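Local coordinates for sensor protein (Pseudomonas syringae pv. tomato, PDB 2R8R) that is the N-terminal region of KdpD, a sensor histidine kinase that as a whole protein probably transfers phosphate from ATP to a protein histidine, at residues A[163-173]-A[192-201]. Residues are numbered along the deposited sequence; the frame is centred on the assembly and turned at random.
Sequences DLPPRELLERL and FTQTNLTALR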
loop_
_atom_site.group_PDB
_atom_site.type_symbol
_atom_site.label_atom_id
_atom_site.label_comp_id
_atom_site.label_asym_id
_atom_site.label_seq_id
_atom_site.Cartn_x
_atom_site.Cartn_y
_atom_site.Cartn_z
ATOM N N ASP A 163 6.021 -3.093 -11.754
ATOM C CA ASP A 163 5.597 -4.167 -12.629
ATOM C C ASP A 163 6.447 -5.420 -12.343
ATOM O O ASP A 163 7.598 -5.325 -11.939
ATOM C CB ASP A 163 5.736 -3.694 -14.078
ATOM C CG ASP A 163 5.296 -4.712 -15.092
ATOM O OD1 ASP A 163 4.220 -5.331 -14.939
ATOM O OD2 ASP A 163 6.007 -4.835 -16.100
ATOM N N LEU A 164 5.853 -6.579 -12.537
ATOM C CA LEU A 164 6.531 -7.849 -12.396
ATOM C C LEU A 164 5.782 -8.868 -13.245
ATOM O O LEU A 164 4.569 -8.941 -13.161
ATOM C CB LEU A 164 6.565 -8.260 -10.915
ATOM C CG LEU A 164 7.530 -9.401 -10.575
ATOM C CD1 LEU A 164 9.005 -8.896 -10.539
ATOM C CD2 LEU A 164 7.134 -10.124 -9.318
ATOM N N PRO A 165 6.499 -9.676 -14.065
ATOM C CA PRO A 165 5.793 -10.783 -14.780
ATOM C C PRO A 165 5.038 -11.780 -13.880
ATOM O O PRO A 165 5.564 -12.223 -12.829
ATOM C CB PRO A 165 6.935 -11.509 -15.490
ATOM C CG PRO A 165 8.035 -10.438 -15.615
ATOM C CD PRO A 165 7.947 -9.680 -14.351
ATOM N N PRO A 166 3.800 -12.119 -14.256
ATOM C CA PRO A 166 3.022 -13.111 -13.496
ATOM C C PRO A 166 3.755 -14.422 -13.182
ATOM O O PRO A 166 3.704 -14.893 -12.062
ATOM C CB PRO A 166 1.798 -13.339 -14.398
ATOM C CG PRO A 166 1.651 -11.986 -15.094
ATOM C CD PRO A 166 3.015 -11.566 -15.386
ATOM N N ARG A 167 4.448 -14.981 -14.145
ATOM C CA ARG A 167 5.186 -16.223 -13.943
ATOM C C ARG A 167 6.200 -16.105 -12.806
ATOM O O ARG A 167 6.355 -17.002 -11.954
ATOM C CB ARG A 167 5.889 -16.625 -15.240
ATOM C CG ARG A 167 6.233 -18.087 -15.322
ATOM C CD ARG A 167 7.695 -18.350 -15.786
ATOM N NE ARG A 167 8.608 -18.024 -14.680
ATOM C CZ ARG A 167 9.553 -17.078 -14.694
ATOM N NH1 ARG A 167 9.780 -16.369 -15.774
ATOM N NH2 ARG A 167 10.288 -16.846 -13.611
ATOM N N GLU A 168 6.877 -14.976 -12.793
ATOM C CA GLU A 168 7.825 -14.676 -11.755
ATOM C C GLU A 168 7.157 -14.455 -10.406
ATOM O O GLU A 168 7.664 -14.896 -9.389
ATOM C CB GLU A 168 8.627 -13.443 -12.170
ATOM C CG GLU A 168 9.815 -13.268 -11.326
ATOM C CD GLU A 168 10.672 -12.084 -11.727
ATOM O OE1 GLU A 168 10.720 -11.711 -12.932
ATOM O OE2 GLU A 168 11.312 -11.553 -10.797
ATOM N N LEU A 169 6.023 -13.766 -10.386
ATOM C CA LEU A 169 5.234 -13.623 -9.141
ATOM C C LEU A 169 4.772 -14.988 -8.557
ATOM O O LEU A 169 4.835 -15.200 -7.354
ATOM C CB LEU A 169 4.028 -12.694 -9.365
ATOM C CG LEU A 169 3.229 -12.239 -8.137
ATOM C CD1 LEU A 169 4.107 -11.695 -7.028
ATOM C CD2 LEU A 169 2.159 -11.204 -8.569
ATOM N N LEU A 170 4.337 -15.905 -9.419
ATOM C CA LEU A 170 4.021 -17.297 -9.021
ATOM C C LEU A 170 5.240 -18.030 -8.413
ATOM O O LEU A 170 5.097 -18.737 -7.428
ATOM C CB LEU A 170 3.464 -18.072 -10.199
ATOM C CG LEU A 170 2.070 -17.626 -10.657
ATOM C CD1 LEU A 170 1.674 -18.264 -11.970
ATOM C CD2 LEU A 170 1.021 -17.945 -9.539
ATOM N N GLU A 171 6.446 -17.799 -8.946
ATOM C CA GLU A 171 7.640 -18.383 -8.340
ATOM C C GLU A 171 7.888 -17.828 -6.967
ATOM O O GLU A 171 8.326 -18.549 -6.093
ATOM C CB GLU A 171 8.895 -18.081 -9.148
ATOM C CG GLU A 171 9.240 -19.019 -10.198
ATOM C CD GLU A 171 10.451 -18.554 -10.971
ATOM O OE1 GLU A 171 10.879 -17.365 -10.791
ATOM O OE2 GLU A 171 10.977 -19.356 -11.781
ATOM N N ARG A 172 7.721 -16.514 -6.822
ATOM C CA ARG A 172 7.847 -15.839 -5.511
ATOM C C ARG A 172 6.882 -16.367 -4.449
ATOM O O ARG A 172 7.255 -16.561 -3.296
ATOM C CB ARG A 172 7.641 -14.340 -5.650
ATOM C CG ARG A 172 8.715 -13.667 -6.425
ATOM C CD ARG A 172 8.568 -12.160 -6.393
ATOM N NE ARG A 172 9.033 -11.628 -5.119
ATOM C CZ ARG A 172 10.317 -11.486 -4.790
ATOM N NH1 ARG A 172 11.278 -11.866 -5.630
ATOM N NH2 ARG A 172 10.658 -10.993 -3.605
ATOM N N LEU A 173 5.637 -16.563 -4.845
ATOM C CA LEU A 173 4.623 -17.162 -3.993
ATOM C C LEU A 173 5.053 -18.600 -3.568
ATOM O O LEU A 173 5.109 -18.928 -2.388
ATOM C CB LEU A 173 3.280 -17.125 -4.748
ATOM C CG LEU A 173 2.013 -17.715 -4.116
ATOM C CD1 LEU A 173 1.625 -16.971 -2.850
ATOM C CD2 LEU A 173 0.899 -17.732 -5.143
ATOM N N PHE A 192 -4.069 -16.199 -7.150
ATOM C CA PHE A 192 -2.759 -16.278 -7.778
ATOM C C PHE A 192 -2.733 -17.421 -8.749
ATOM O O PHE A 192 -2.279 -18.527 -8.425
ATOM C CB PHE A 192 -1.651 -16.474 -6.736
ATOM C CG PHE A 192 -1.368 -15.262 -5.959
ATOM C CD1 PHE A 192 -0.386 -14.388 -6.355
ATOM C CD2 PHE A 192 -2.097 -14.971 -4.820
ATOM C CE1 PHE A 192 -0.119 -13.230 -5.622
ATOM C CE2 PHE A 192 -1.828 -13.801 -4.096
ATOM C CZ PHE A 192 -0.835 -12.937 -4.530
ATOM N N THR A 193 -3.260 -17.137 -9.931
ATOM C CA THR A 193 -3.070 -17.960 -11.095
ATOM C C THR A 193 -2.466 -17.099 -12.195
ATOM O O THR A 193 -2.453 -15.875 -12.126
ATOM C CB THR A 193 -4.413 -18.611 -11.559
ATOM O OG1 THR A 193 -5.291 -17.589 -12.031
ATOM C CG2 THR A 193 -5.072 -19.401 -10.404
ATOM N N GLN A 194 -1.924 -17.762 -13.194
ATOM C CA GLN A 194 -1.325 -17.123 -14.368
ATOM C C GLN A 194 -2.351 -16.243 -15.062
ATOM O O GLN A 194 -2.091 -15.100 -15.389
ATOM C CB GLN A 194 -0.823 -18.245 -15.309
ATOM C CG GLN A 194 -0.211 -17.808 -16.634
ATOM C CD GLN A 194 1.048 -16.970 -16.472
ATOM O OE1 GLN A 194 1.848 -17.196 -15.567
ATOM N NE2 GLN A 194 1.235 -16.010 -17.366
ATOM N N THR A 195 -3.528 -16.806 -15.296
ATOM C CA THR A 195 -4.609 -16.098 -15.969
ATOM C C THR A 195 -5.030 -14.855 -15.194
ATOM O O THR A 195 -5.166 -13.798 -15.787
ATOM C CB THR A 195 -5.844 -17.026 -16.191
ATOM O OG1 THR A 195 -5.600 -17.877 -17.318
ATOM C CG2 THR A 195 -7.095 -16.207 -16.472
ATOM N N ASN A 196 -5.290 -14.991 -13.895
ATOM C CA ASN A 196 -5.742 -13.860 -13.086
ATOM C C ASN A 196 -4.690 -12.749 -12.931
ATOM O O ASN A 196 -5.000 -11.560 -13.053
ATOM C CB ASN A 196 -6.165 -14.346 -11.691
ATOM C CG ASN A 196 -7.464 -15.145 -11.704
ATOM O OD1 ASN A 196 -8.193 -15.141 -12.690
ATOM N ND2 ASN A 196 -7.747 -15.841 -10.596
ATOM N N LEU A 197 -3.442 -13.144 -12.701
ATOM C CA LEU A 197 -2.355 -12.190 -12.528
ATOM C C LEU A 197 -2.029 -11.445 -13.835
ATOM O O LEU A 197 -1.644 -10.288 -13.804
ATOM C CB LEU A 197 -1.111 -12.892 -11.934
ATOM C CG LEU A 197 -1.249 -13.413 -10.493
ATOM C CD1 LEU A 197 -0.060 -14.357 -10.099
ATOM C CD2 LEU A 197 -1.429 -12.255 -9.463
ATOM N N THR A 198 -2.200 -12.096 -14.971
ATOM C CA THR A 198 -2.065 -11.465 -16.277
ATOM C C THR A 198 -3.136 -10.400 -16.466
ATOM O O THR A 198 -2.847 -9.278 -16.927
ATOM C CB THR A 198 -2.191 -12.519 -17.410
ATOM O OG1 THR A 198 -1.052 -13.387 -17.356
ATOM C CG2 THR A 198 -2.281 -11.871 -18.789
ATOM N N ALA A 199 -4.365 -10.756 -16.088
ATOM C CA ALA A 199 -5.505 -9.858 -16.157
ATOM C C ALA A 199 -5.275 -8.626 -15.272
ATOM O O ALA A 199 -5.488 -7.519 -15.694
ATOM C CB ALA A 199 -6.805 -10.625 -15.737
ATOM N N LEU A 200 -4.824 -8.827 -14.045
ATOM C CA LEU A 200 -4.576 -7.731 -13.095
ATOM C C LEU A 200 -3.402 -6.828 -13.510
ATOM O O LEU A 200 -3.448 -5.620 -13.315
ATOM C CB LEU A 200 -4.330 -8.293 -11.701
ATOM C CG LEU A 200 -5.565 -8.898 -11.041
ATOM C CD1 LEU A 200 -5.133 -9.916 -9.957
ATOM C CD2 LEU A 200 -6.457 -7.797 -10.471
ATOM N N ARG A 201 -2.367 -7.428 -14.097
ATOM C CA ARG A 201 -1.241 -6.683 -14.631
ATOM C C ARG A 201 -1.675 -5.729 -15.741
ATOM O O ARG A 201 -1.227 -4.609 -15.799
ATOM C CB ARG A 201 -0.177 -7.637 -15.153
ATOM C CG ARG A 201 1.015 -6.940 -15.823
ATOM C CD ARG A 201 1.973 -7.932 -16.354
ATOM N NE ARG A 201 3.284 -7.349 -16.625
ATOM C CZ ARG A 201 4.276 -7.992 -17.239
ATOM N NH1 ARG A 201 4.145 -9.255 -17.653
ATOM N NH2 ARG A 201 5.427 -7.387 -17.395
#
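In this P-loop NTPase-type domain, with its parallel sheet of strand order 2-3-4-1-5, the loop leaving edge strand 158-161 and the helix after it pack against the start of the C-terminal helix, held by a salt bridge from Asp163 to Arg201. The short helical segments 166-173 and 194-201 run at 124° to each other, their axes 9.4 Å apart, an oblique packing nearer antiparallel than parallel. Arg201 grips the carboxylate side-on: NE lies 2.8 Å from Asp163 OD1, on its syn lone pair, and NH2 lies 2.9 Å from OD2. The NH2 bond is the straighter, at 168°, and Asp163 OD2 lies in the guanidinium plane, whereas OD1 is tilted from it. A side chain extended from CG to NE carries the group to the loop, where Leu164 O and Pro165 CA lie over one guanidinium face, both toward its rim. The side chain of Arg201 also touches a putative Walker A loop.

Pro166, in the first turn of its helix, is a knob in the hole formed by Gln194, Leu197, Thr198 and Arg201; its CB meets Leu197 CB at 3.8 Å. Leu197 sends CD2 to Leu169 CD2, also 3.8 Å away, and CD1 to Leu170; Leu169 and Leu197 both touch Ala14, joining this packing to the loop after strand 7-12. Farther along, Leu169 CD2 meets the Phe192 ring at its edge. With CG anti to its carbonyl carbon (chi1 -69°), Leu170 reaches the turn before helix 194-209, placing CD2 3.5 Å from Phe192 O.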